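Local coordinates for putative amidohydrolase (Unidentified, PDB 3MKV), which probably acts as a binuclear zinc prolidase of the amidohydrolase superfamily, hydrolysing dipeptides that end in proline, at residues A[174-177]-A[178-181]; A[309-312]-A[313-316]; A[336-339]-A[340-343]; A[363-366]-A[367-370]. One frame throughout, in Å; residues are numbered along the deposited sequence.

Contact 1 of 4, residues A[174-177]-A[178-181]; sequences VDEV and RRAV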
loop_
_atom_site.group_PDB
_atom_site.type_symbol
_atom_site.label_atom_id
_atom_site.label_comp_id
_atom_site.label_asym_id
_atom_site.label_seq_id
_atom_site.Cartn_x
_atom_site.Cartn_y
_atom_site.Cartn_z
ATOM N N VAL A 174 6.043 -12.702 -17.904
ATOM C CA VAL A 174 7.473 -12.975 -17.947
ATOM C C VAL A 174 8.207 -12.431 -16.734
ATOM O O VAL A 174 9.090 -13.093 -16.184
ATOM C CB VAL A 174 8.093 -12.427 -19.242
ATOM C CG1 VAL A 174 9.560 -12.616 -19.238
ATOM C CG2 VAL A 174 7.486 -13.141 -20.438
ATOM N N ASP A 175 7.841 -11.228 -16.308
ATOM C CA ASP A 175 8.525 -10.616 -15.175
ATOM C C ASP A 175 8.216 -11.376 -13.896
ATOM O O ASP A 175 9.119 -11.685 -13.130
ATOM C CB ASP A 175 8.174 -9.126 -15.034
ATOM C CG ASP A 175 8.937 -8.252 -16.018
ATOM O OD1 ASP A 175 8.644 -7.038 -16.083
ATOM O OD2 ASP A 175 9.826 -8.778 -16.729
ATOM N N GLU A 176 6.944 -11.681 -13.669
ATOM C CA GLU A 176 6.547 -12.423 -12.480
ATOM C C GLU A 176 7.175 -13.808 -12.431
ATOM O O GLU A 176 7.578 -14.268 -11.366
ATOM C CB GLU A 176 5.033 -12.539 -12.381
ATOM C CG GLU A 176 4.350 -11.314 -11.811
ATOM C CD GLU A 176 2.941 -11.597 -11.318
ATOM O OE1 GLU A 176 2.143 -10.636 -11.247
ATOM O OE2 GLU A 176 2.627 -12.768 -10.992
ATOM N N VAL A 177 7.279 -14.476 -13.575
ATOM C CA VAL A 177 7.799 -15.846 -13.587
ATOM C C VAL A 177 9.320 -15.885 -13.531
ATOM O O VAL A 177 9.906 -16.863 -13.077
ATOM C CB VAL A 177 7.257 -16.686 -14.782
ATOM C CG1 VAL A 177 5.753 -16.658 -14.790
ATOM C CG2 VAL A 177 7.812 -16.169 -16.118
ATOM N N ARG A 178 9.964 -14.823 -13.991
ATOM C CA ARG A 178 11.411 -14.706 -13.810
ATOM C C ARG A 178 11.732 -14.507 -12.344
ATOM O O ARG A 178 12.521 -15.246 -11.777
ATOM C CB ARG A 178 11.981 -13.543 -14.629
ATOM C CG ARG A 178 12.627 -13.964 -15.933
ATOM C CD ARG A 178 13.176 -12.778 -16.689
ATOM N NE ARG A 178 13.485 -13.155 -18.066
ATOM C CZ ARG A 178 13.589 -12.301 -19.079
ATOM N NH1 ARG A 178 13.870 -12.755 -20.292
ATOM N NH2 ARG A 178 13.413 -10.996 -18.887
ATOM N N ARG A 179 11.105 -13.509 -11.728
ATOM C CA ARG A 179 11.364 -13.220 -10.326
ATOM C C ARG A 179 11.072 -14.444 -9.450
ATOM O O ARG A 179 11.852 -14.794 -8.569
ATOM C CB ARG A 179 10.559 -11.998 -9.865
ATOM C CG ARG A 179 11.124 -11.336 -8.592
ATOM C CD ARG A 179 10.530 -9.937 -8.331
ATOM N NE ARG A 179 9.242 -9.744 -9.000
ATOM C CZ ARG A 179 9.042 -8.936 -10.045
ATOM N NH1 ARG A 179 10.041 -8.210 -10.544
ATOM N NH2 ARG A 179 7.834 -8.844 -10.589
ATOM N N ALA A 180 9.948 -15.096 -9.710
ATOM C CA ALA A 180 9.557 -16.273 -8.961
ATOM C C ALA A 180 10.626 -17.355 -9.046
ATOM O O ALA A 180 11.043 -17.905 -8.029
ATOM C CB ALA A 180 8.218 -16.796 -9.463
ATOM N N VAL A 181 11.085 -17.662 -10.252
ATOM C CA VAL A 181 12.080 -18.714 -10.401
ATOM C C VAL A 181 13.347 -18.321 -9.681
ATOM O O VAL A 181 13.987 -19.146 -9.044
ATOM C CB VAL A 181 12.411 -18.988 -11.872
ATOM C CG1 VAL A 181 13.692 -19.817 -11.987
ATOM C CG2 VAL A 181 11.241 -19.685 -12.555
#

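Contact 2 of 4, residues A[309-312]-A[313-316]; sequences HSIE and IMKR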
loop_
_atom_site.group_PDB
_atom_site.type_symbol
_atom_site.label_atom_id
_atom_site.label_comp_id
_atom_site.label_asym_id
_atom_site.label_seq_id
_atom_site.Cartn_x
_atom_site.Cartn_y
_atom_site.Cartn_z
ATOM N N HIS A 309 -1.953 -47.552 -21.480
ATOM C CA HIS A 309 -1.629 -47.551 -22.903
ATOM C C HIS A 309 -0.534 -46.537 -23.297
ATOM O O HIS A 309 0.260 -46.796 -24.211
ATOM C CB HIS A 309 -2.899 -47.354 -23.747
ATOM C CG HIS A 309 -2.646 -47.341 -25.224
ATOM N ND1 HIS A 309 -2.030 -48.382 -25.883
ATOM C CD2 HIS A 309 -2.932 -46.414 -26.170
ATOM C CE1 HIS A 309 -1.941 -48.096 -27.171
ATOM N NE2 HIS A 309 -2.483 -46.907 -27.372
ATOM N N SER A 310 -0.501 -45.390 -22.620
ATOM C CA SER A 310 0.520 -44.363 -22.890
ATOM C C SER A 310 1.923 -44.940 -22.821
ATOM O O SER A 310 2.800 -44.543 -23.589
ATOM C CB SER A 310 0.398 -43.178 -21.919
ATOM O OG SER A 310 0.613 -43.574 -20.567
ATOM N N ILE A 311 2.124 -45.876 -21.893
ATOM C CA ILE A 311 3.415 -46.545 -21.713
ATOM C C ILE A 311 3.849 -47.273 -22.986
ATOM O O ILE A 311 5.002 -47.158 -23.424
ATOM C CB ILE A 311 3.372 -47.555 -20.540
ATOM C CG1 ILE A 311 2.924 -46.866 -19.246
ATOM C CG2 ILE A 311 4.727 -48.223 -20.349
ATOM C CD1 ILE A 311 3.814 -45.710 -18.823
ATOM N N GLU A 312 2.917 -48.021 -23.569
ATOM C CA GLU A 312 3.163 -48.746 -24.817
ATOM C C GLU A 312 3.556 -47.772 -25.918
ATOM O O GLU A 312 4.538 -47.990 -26.627
ATOM C CB GLU A 312 1.914 -49.534 -25.226
ATOM C CG GLU A 312 1.501 -50.621 -24.237
ATOM C CD GLU A 312 0.039 -51.030 -24.387
ATOM O OE1 GLU A 312 -0.649 -50.463 -25.263
ATOM O OE2 GLU A 312 -0.424 -51.907 -23.623
ATOM N N ILE A 313 2.780 -46.694 -26.047
ATOM C CA ILE A 313 3.071 -45.612 -26.984
ATOM C C ILE A 313 4.478 -45.035 -26.801
ATOM O O ILE A 313 5.191 -44.788 -27.778
ATOM C CB ILE A 313 2.022 -44.463 -26.866
ATOM C CG1 ILE A 313 0.668 -44.907 -27.429
ATOM C CG2 ILE A 313 2.506 -43.177 -27.557
ATOM C CD1 ILE A 313 -0.426 -43.861 -27.273
ATOM N N MET A 314 4.882 -44.824 -25.552
ATOM C CA MET A 314 6.167 -44.173 -25.282
ATOM C C MET A 314 7.336 -45.107 -25.522
ATOM O O MET A 314 8.399 -44.679 -25.975
ATOM C CB MET A 314 6.213 -43.594 -23.861
ATOM C CG MET A 314 5.510 -42.241 -23.722
ATOM S SD MET A 314 5.470 -41.581 -22.039
ATOM C CE MET A 314 4.224 -42.598 -21.256
ATOM N N LYS A 315 7.141 -46.385 -25.214
ATOM C CA LYS A 315 8.177 -47.386 -25.454
ATOM C C LYS A 315 8.428 -47.534 -26.955
ATOM O O LYS A 315 9.563 -47.452 -27.426
ATOM C CB LYS A 315 7.764 -48.733 -24.864
ATOM C CG LYS A 315 8.754 -49.842 -25.141
ATOM C CD LYS A 315 8.276 -51.156 -24.559
ATOM C CE LYS A 315 9.282 -52.283 -24.804
ATOM N NZ LYS A 315 8.903 -53.536 -24.071
ATOM N N ARG A 316 7.347 -47.746 -27.692
ATOM C CA ARG A 316 7.394 -47.830 -29.139
ATOM C C ARG A 316 8.184 -46.658 -29.707
ATOM O O ARG A 316 8.923 -46.802 -30.682
ATOM C CB ARG A 316 5.966 -47.824 -29.686
ATOM C CG ARG A 316 5.824 -48.190 -31.157
ATOM C CD ARG A 316 4.358 -48.102 -31.561
ATOM N NE ARG A 316 3.532 -48.976 -30.729
ATOM C CZ ARG A 316 2.341 -48.647 -30.235
ATOM N NH1 ARG A 316 1.821 -47.448 -30.473
ATOM N NH2 ARG A 316 1.673 -49.517 -29.489
#

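Contact 3 of 4, residues A[336-339]-A[340-343]; sequences SDEF and RILA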
loop_
_atom_site.group_PDB
_atom_site.type_symbol
_atom_site.label_atom_id
_atom_site.label_comp_id
_atom_site.label_asym_id
_atom_site.label_seq_id
_atom_site.Cartn_x
_atom_site.Cartn_y
_atom_site.Cartn_z
ATOM N N SER A 336 4.988 -48.233 -3.750
ATOM C CA SER A 336 5.610 -49.404 -4.373
ATOM C C SER A 336 4.732 -50.119 -5.413
ATOM O O SER A 336 5.229 -50.909 -6.214
ATOM C CB SER A 336 6.065 -50.393 -3.314
ATOM O OG SER A 336 6.990 -49.775 -2.455
ATOM N N ASP A 337 3.435 -49.841 -5.414
ATOM C CA ASP A 337 2.554 -50.477 -6.385
ATOM C C ASP A 337 2.811 -50.008 -7.808
ATOM O O ASP A 337 2.292 -50.593 -8.755
ATOM C CB ASP A 337 1.091 -50.257 -6.026
ATOM C CG ASP A 337 0.615 -51.203 -4.958
ATOM O OD1 ASP A 337 1.366 -51.445 -3.986
ATOM O OD2 ASP A 337 -0.513 -51.714 -5.093
ATOM N N GLU A 338 3.602 -48.951 -7.966
ATOM C CA GLU A 338 3.873 -48.444 -9.306
ATOM C C GLU A 338 4.750 -49.429 -10.079
ATOM O O GLU A 338 4.807 -49.385 -11.306
ATOM C CB GLU A 338 4.500 -47.043 -9.261
ATOM C CG GLU A 338 4.878 -46.445 -10.627
ATOM C CD GLU A 338 3.684 -45.899 -11.411
ATOM O OE1 GLU A 338 3.900 -45.390 -12.541
ATOM O OE2 GLU A 338 2.538 -45.977 -10.902
ATOM N N PHE A 339 5.430 -50.312 -9.353
ATOM C CA PHE A 339 6.234 -51.365 -9.979
ATOM C C PHE A 339 5.314 -52.421 -10.577
ATOM O O PHE A 339 5.418 -52.764 -11.758
ATOM C CB PHE A 339 7.176 -52.014 -8.963
ATOM C CG PHE A 339 8.300 -51.124 -8.522
ATOM C CD1 PHE A 339 9.257 -50.692 -9.432
ATOM C CD2 PHE A 339 8.413 -50.728 -7.189
ATOM C CE1 PHE A 339 10.307 -49.860 -9.032
ATOM C CE2 PHE A 339 9.465 -49.896 -6.769
ATOM C CZ PHE A 339 10.408 -49.460 -7.691
ATOM N N ARG A 340 4.402 -52.918 -9.748
ATOM C CA ARG A 340 3.377 -53.862 -10.178
ATOM C C ARG A 340 2.641 -53.362 -11.420
ATOM O O ARG A 340 2.504 -54.084 -12.414
ATOM C CB ARG A 340 2.368 -54.080 -9.046
ATOM C CG ARG A 340 1.535 -55.348 -9.184
ATOM C CD ARG A 340 0.245 -55.278 -8.367
ATOM N NE ARG A 340 -0.793 -54.489 -9.032
ATOM C CZ ARG A 340 -1.399 -53.435 -8.491
ATOM N NH1 ARG A 340 -1.080 -53.044 -7.263
ATOM N NH2 ARG A 340 -2.328 -52.773 -9.173
ATOM N N ILE A 341 2.156 -52.128 -11.355
ATOM C CA ILE A 341 1.363 -51.566 -12.441
ATOM C C ILE A 341 2.154 -51.490 -13.749
ATOM O O ILE A 341 1.700 -51.983 -14.785
ATOM C CB ILE A 341 0.815 -50.184 -12.065
ATOM C CG1 ILE A 341 -0.170 -50.308 -10.898
ATOM C CG2 ILE A 341 0.152 -49.531 -13.262
ATOM C CD1 ILE A 341 -0.704 -48.988 -10.402
ATOM N N LEU A 342 3.339 -50.887 -13.705
ATOM C CA LEU A 342 4.188 -50.809 -14.894
ATOM C C LEU A 342 4.575 -52.208 -15.375
ATOM O O LEU A 342 4.791 -52.429 -16.565
ATOM C CB LEU A 342 5.447 -49.978 -14.615
ATOM C CG LEU A 342 5.276 -48.511 -14.189
ATOM C CD1 LEU A 342 6.574 -47.917 -13.629
ATOM C CD2 LEU A 342 4.758 -47.657 -15.330
ATOM N N ALA A 343 4.664 -53.151 -14.443
ATOM C CA ALA A 343 5.078 -54.514 -14.770
ATOM C C ALA A 343 4.117 -55.188 -15.745
ATOM O O ALA A 343 4.487 -56.131 -16.439
ATOM C CB ALA A 343 5.225 -55.350 -13.501
#

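Contact 4 of 4, residues A[363-366]-A[367-370]; sequences LGMQ and DKLG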
loop_
_atom_site.group_PDB
_atom_site.type_symbol
_atom_site.label_atom_id
_atom_site.label_comp_id
_atom_site.label_asym_id
_atom_site.label_seq_id
_atom_site.Cartn_x
_atom_site.Cartn_y
_atom_site.Cartn_z
ATOM N N LEU A 363 18.425 -36.758 -12.956
ATOM C CA LEU A 363 18.910 -35.943 -11.848
ATOM C C LEU A 363 20.316 -35.429 -12.087
ATOM O O LEU A 363 20.870 -34.716 -11.246
ATOM C CB LEU A 363 18.909 -36.755 -10.543
ATOM C CG LEU A 363 17.591 -37.357 -10.054
ATOM C CD1 LEU A 363 17.835 -38.306 -8.897
ATOM C CD2 LEU A 363 16.625 -36.271 -9.631
ATOM N N GLY A 364 20.898 -35.799 -13.223
ATOM C CA GLY A 364 22.270 -35.424 -13.544
ATOM C C GLY A 364 23.243 -36.162 -12.643
ATOM O O GLY A 364 24.303 -35.638 -12.286
ATOM N N MET A 365 22.867 -37.383 -12.269
ATOM C CA MET A 365 23.645 -38.180 -11.330
ATOM C C MET A 365 24.078 -39.526 -11.917
ATOM O O MET A 365 24.236 -40.504 -11.181
ATOM C CB MET A 365 22.881 -38.381 -10.008
ATOM C CG MET A 365 22.646 -37.098 -9.197
ATOM S SD MET A 365 24.137 -36.456 -8.375
ATOM C CE MET A 365 23.814 -34.708 -8.410
ATOM N N GLN A 366 24.287 -39.580 -13.232
ATOM C CA GLN A 366 24.765 -40.813 -13.848
ATOM C C GLN A 366 26.087 -41.222 -13.206
ATOM O O GLN A 366 27.027 -40.422 -13.139
ATOM C CB GLN A 366 24.916 -40.688 -15.366
ATOM C CG GLN A 366 25.411 -39.327 -15.854
ATOM C CD GLN A 366 24.271 -38.366 -16.188
ATOM O OE1 GLN A 366 24.196 -37.255 -15.653
ATOM N NE2 GLN A 366 23.377 -38.796 -17.077
ATOM N N ASP A 367 26.136 -42.463 -12.717
ATOM C CA ASP A 367 27.337 -43.023 -12.095
ATOM C C ASP A 367 27.495 -42.594 -10.648
ATOM O O ASP A 367 28.375 -43.092 -9.941
ATOM C CB ASP A 367 28.590 -42.643 -12.887
ATOM C CG ASP A 367 28.705 -43.409 -14.175
ATOM O OD1 ASP A 367 28.397 -42.831 -15.239
ATOM O OD2 ASP A 367 29.084 -44.596 -14.118
ATOM N N LYS A 368 26.652 -41.653 -10.230
ATOM C CA LYS A 368 26.628 -41.193 -8.848
ATOM C C LYS A 368 25.480 -41.828 -8.053
ATOM O O LYS A 368 25.571 -41.970 -6.837
ATOM C CB LYS A 368 26.532 -39.671 -8.800
ATOM C CG LYS A 368 27.869 -38.956 -8.733
ATOM C CD LYS A 368 27.686 -37.463 -9.021
ATOM C CE LYS A 368 28.470 -36.583 -8.042
ATOM N NZ LYS A 368 27.762 -36.401 -6.730
ATOM N N LEU A 369 24.402 -42.196 -8.745
ATOM C CA LEU A 369 23.288 -42.910 -8.130
ATOM C C LEU A 369 22.708 -43.934 -9.124
ATOM O O LEU A 369 23.086 -43.947 -10.295
ATOM C CB LEU A 369 22.185 -41.935 -7.683
ATOM C CG LEU A 369 22.473 -40.788 -6.696
ATOM C CD1 LEU A 369 21.276 -39.847 -6.609
ATOM C CD2 LEU A 369 22.855 -41.281 -5.309
ATOM N N GLY A 370 21.795 -44.783 -8.648
ATOM C CA GLY A 370 21.113 -45.762 -9.484
ATOM C C GLY A 370 21.958 -46.926 -9.979
ATOM O O GLY A 370 21.460 -47.796 -10.697
#

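Contact 1 of 4, residues A[174-177]-A[178-181]
The first two turns of helix 174-187 bring V174 and R178 together, four residues apart on one side of the helix. The two side chains run side by side and point the same way. The R178 chain is extended from CG to NE, and its guanidinium lies flat along V174. V174 CG1 sits over the centre of one face of this group, 4.0 Å from R178 CZ. That methyl stands anti to the V174 backbone N (chi1 176°), which aims it along the helix toward the arginine. R179 bends at chi3 and folds back, so that D175 O lies over one face of its guanidinium, 4.0 Å from R179 NH2. The polar ends of R179 and E176 are used between chains: R179 NH1 forms a salt bridge with E176 of a second subunit, and E176 OE1 forms the same pair with R179 of a third subunit. The backbone is held by R178 N to V174 O at 2.9 Å and by R179 N to D175 O at 3.0 Å. The i to i+4 contacts are those of an alpha-helix; this one is amphipathic, with V177 and V181 against I220 of helix 214-225 and charges at a subunit interface.

Contact 2 of 4, residues A[309-312]-A[313-316]
With chi1 at 180°, the H309 ring reaches along the helix to I313, whose CG1 (chi1 -71°) lies beside its own backbone N and meets the ring. I313 CG1 stands 4.1 Å from the centroid of the H309 ring, over its face, as a CH-pi contact. I313 CD1 touches H309 NE2 at 3.7 Å. At its edge the same ring is held by a hydrogen bond from H309 ND1 to E312 OE1, 2.6 Å long. The oxygen lies in the ring plane, but it is met on its anti side and out of the carboxylate plane. Face contact and edge bond together would fix the rotation of the imidazole. M314 bends at chi3 and curls its methyl back over the preceding turn. M314 CE lies 3.8 Å from S310 OG and 4.0 Å from I311 CD1. S310 OG is bonded to G307 O. Backbone bonds run through both segments, including R316 N to E312 O at 3.0 Å. The K315 chain leads away to a salt bridge with E350 of helix 348-362, while R316 bends back at chi3 and pairs with D260. I313 packs on D260 and A263 of helix 260-269, while I311 covers P275, V345 and L346 in the loops beside helix 307-317.

Contact 3 of 4, residues A[336-339]-A[340-343]
Most of segments 336-339 and 340-343 forms a short helix, 337-343, with I341 N bonded to D337 O at 3.0 Å and A343 N to F339 O at 2.8 Å. The bond from L342 N to E338 O is longer, 3.2 Å. D337 and R340 lie side by side, both partly exposed. D337 OD2 makes a salt bridge to R340 NH1 at 2.6 Å, at the edge of the guanidinium and near its plane. The two flat groups are almost perpendicular, 89° apart, and a single oxygen makes the bridge. A bend at chi3 (79°) turns the R340 head back toward D337. Helix 337-343 lies in the amidohydrolase domain of TIM-barrel type, against helices 277-286 and 348-362. E338 bends at chi2 and runs across L342, with E338 CG 3.7 Å from L342 CD1. The carboxylate is buried, but both oxygens have donors at the start of helix 277-286: E338 OE1 takes L277 N and E338 OE2 takes V278 N. These amides would probably stabilise its negative charge. I341 and L342 also pack on L277. The F339 ring stacks with that of F323 and touches V351 and A355 of helix 348-362.

Contact 4 of 4, residues A[363-366]-A[367-370]
Two hydrogen bonds close the turn between M365 and L369, and both use M365 O. K368 N reaches this oxygen at 2.8 Å, from above the carbonyl plane. L369 N approaches nearly along the C=O axis, at 3.0 Å. The first bond closes a type II beta turn over Q366 and D367, with D367 at positive phi (81°). Just before it, G364 ends helix 348-362 in a Schellman motif, also at positive phi. Apolar contacts lie on one side of the turn. M365 and L369 run side by side, and L369 CD1 is 4.0 Å from M365 CG. L363 adds a looser touch, its CD1 4.4 Å from L369 CD1. The sulfur contact lies between M365 and K368. M365 bends at chi2 (-73°), which carries its sulfur over the lysine chain. M365 SD meets K368 CD at 3.7 Å, and the K368 chain crosses it at a slant. The turn joins helix 348-362 to the segment leading into strand 380-383. K368 O is bonded to H377 ND1 in that segment. L363 and L369 both pack on T104 of strand 102-107, while strand 128-131 receives L363 and M365 on F130 and L369 on R128.

Overall arrangement
Contacts 2 and 3 are neighbours: helices 307-317 and 337-343 follow each other in the chain and touch through I311 CD1 and L342 CD2, 4.1 Å apart. Their centres are 15 Å apart. Neither reaches the metals; the S310 side chain is about 14 Å and the E338 side chain about 12 Å from a zinc ion. F323, stacked on F339, lies shortly before the zinc ligand D326. Contact 4 is about 11 Å from contact 3 at the nearest atoms, and its L363 packs on L64, next to the zinc ligand H65. Contact 1 lies across the chain's centre from contact 3, 37 Å between centres, and faces other subunits.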